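Local coordinates for protein thymidylate synthase (Enterobacteria phage T4, PDB 1TIS) that catalyses the reductive methylation of dUMP to dTMP, with methylenetetrahydrofolate as the source of both the methyl carbon and the reducing hydride, at residues 107-110 with 111-115. Numbering follows the deposited sequence.
Sequences PIYG and KQWRD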
loop_
_atom_site.group_PDB
_atom_site.type_symbol
_atom_site.label_atom_id
_atom_site.label_comp_id
_atom_site.label_asym_id
_atom_site.label_seq_id
_atom_site.Cartn_x
_atom_site.Cartn_y
_atom_site.Cartn_z
ATOM N N PRO A 107 7.554 16.413 -11.147
ATOM C CA PRO A 107 7.581 14.982 -11.417
ATOM C C PRO A 107 6.437 14.090 -10.942
ATOM O O PRO A 107 6.612 13.086 -10.229
ATOM C CB PRO A 107 8.941 14.594 -10.869
ATOM C CG PRO A 107 9.300 15.594 -9.831
ATOM C CD PRO A 107 8.773 16.846 -10.503
ATOM N N ILE A 108 5.281 14.451 -11.488
ATOM C CA ILE A 108 3.964 13.913 -11.189
ATOM C C ILE A 108 3.861 12.463 -11.607
ATOM O O ILE A 108 4.706 12.014 -12.381
ATOM C CB ILE A 108 2.986 14.892 -11.931
ATOM C CG1 ILE A 108 2.940 16.202 -11.164
ATOM C CG2 ILE A 108 1.582 14.419 -11.981
ATOM C CD1 ILE A 108 2.708 15.998 -9.643
ATOM N N TYR A 109 2.855 11.741 -11.074
ATOM C CA TYR A 109 2.481 10.353 -11.440
ATOM C C TYR A 109 3.006 9.875 -12.794
ATOM O O TYR A 109 3.877 9.019 -12.789
ATOM C CB TYR A 109 0.947 10.079 -11.567
ATOM C CG TYR A 109 -0.026 10.390 -10.449
ATOM C CD1 TYR A 109 -0.404 11.684 -10.291
ATOM C CD2 TYR A 109 -0.534 9.427 -9.613
ATOM C CE1 TYR A 109 -1.288 12.049 -9.300
ATOM C CE2 TYR A 109 -1.422 9.784 -8.619
ATOM C CZ TYR A 109 -1.799 11.102 -8.462
ATOM O OH TYR A 109 -2.681 11.529 -7.480
ATOM N N GLY A 110 2.569 10.433 -13.935
ATOM C CA GLY A 110 2.992 9.954 -15.231
ATOM C C GLY A 110 4.485 9.695 -15.332
ATOM O O GLY A 110 4.891 8.572 -15.667
ATOM N N LYS A 111 5.293 10.707 -14.989
ATOM C CA LYS A 111 6.726 10.509 -14.956
ATOM C C LYS A 111 7.070 9.369 -13.983
ATOM O O LYS A 111 7.680 8.412 -14.460
ATOM C CB LYS A 111 7.390 11.837 -14.585
ATOM C CG LYS A 111 8.589 11.880 -13.664
ATOM C CD LYS A 111 9.901 11.324 -14.100
ATOM C CE LYS A 111 10.501 10.822 -12.789
ATOM N NZ LYS A 111 11.900 10.446 -12.915
ATOM N N GLN A 112 6.667 9.264 -12.702
ATOM C CA GLN A 112 7.033 8.099 -11.888
ATOM C C GLN A 112 6.477 6.811 -12.471
ATOM O O GLN A 112 6.911 5.745 -12.040
ATOM C CB GLN A 112 6.511 8.140 -10.493
ATOM C CG GLN A 112 6.803 9.472 -9.870
ATOM C CD GLN A 112 8.259 9.690 -9.584
ATOM O OE1 GLN A 112 9.052 8.758 -9.516
ATOM N NE2 GLN A 112 8.651 10.932 -9.384
ATOM N N TRP A 113 5.560 6.787 -13.443
ATOM C CA TRP A 113 5.112 5.505 -13.978
ATOM C C TRP A 113 6.091 5.093 -15.036
ATOM O O TRP A 113 6.614 3.983 -15.056
ATOM C CB TRP A 113 3.705 5.619 -14.569
ATOM C CG TRP A 113 2.650 5.737 -13.464
ATOM C CD1 TRP A 113 2.964 5.873 -12.129
ATOM C CD2 TRP A 113 1.302 5.731 -13.657
ATOM N NE1 TRP A 113 1.838 5.955 -11.504
ATOM C CE2 TRP A 113 0.837 5.868 -12.373
ATOM C CE3 TRP A 113 0.437 5.618 -14.713
ATOM C CZ2 TRP A 113 -0.503 5.892 -12.121
ATOM C CZ3 TRP A 113 -0.912 5.635 -14.466
ATOM C CH2 TRP A 113 -1.375 5.771 -13.181
ATOM N N ARG A 114 6.460 6.083 -15.829
ATOM C CA ARG A 114 7.266 5.854 -16.994
ATOM C C ARG A 114 8.733 6.021 -16.728
ATOM O O ARG A 114 9.544 5.533 -17.485
ATOM C CB ARG A 114 6.763 6.809 -18.036
ATOM C CG ARG A 114 5.225 6.707 -18.215
ATOM C CD ARG A 114 4.732 5.434 -18.891
ATOM N NE ARG A 114 5.340 5.396 -20.187
ATOM C CZ ARG A 114 5.845 4.290 -20.693
ATOM N NH1 ARG A 114 5.599 3.112 -20.166
ATOM N NH2 ARG A 114 6.545 4.348 -21.811
ATOM N N ASP A 115 9.137 6.621 -15.629
ATOM C CA ASP A 115 10.511 6.954 -15.394
ATOM C C ASP A 115 10.885 6.964 -13.914
ATOM O O ASP A 115 11.552 7.903 -13.482
ATOM C CB ASP A 115 10.699 8.305 -16.073
ATOM C CG ASP A 115 12.110 8.884 -16.081
ATOM O OD1 ASP A 115 13.072 8.109 -16.067
ATOM O OD2 ASP A 115 12.252 10.111 -16.107
#
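One face of the Trp113 indole is covered by Tyr109: CB of Tyr109 sits 4.1 Å above the ring plane, displaced from the ring centre toward its margin, and Tyr109 O lies over the same ring. Phe62 joins the two aromatics, stacking with Tyr109 and meeting Trp113 edge-to-face. Trp113 CG stands anti to its carbonyl carbon (chi1 -73°), which brings the indole back beside the preceding turn.

At the start of helix 109-114, the amide of Gln112 turns back to Pro107. Its NE2 donates to Pro107 O at 3.1 Å, on a lone pair in the carbonyl plane. A bend at chi2 (-70°) folds the chain to reach it. Asn144 holds OE1 of Gln112, and Glu147 takes a second bond from NE2, so partners at both ends fix the amide's rotation. Gly110 O accepts from both Trp113 N and Arg114 N. Toward the C-terminal end, Lys111 NZ reaches Asp115 O at 2.6 Å and forms a salt bridge with Asp115 OD2, whose hydrogen bond is weak.

Tyr109 OH bonds to the backbone N of Cys156, the probable nucleophile. This bond ties the helix directly to the backbone at the probable active-site cysteine.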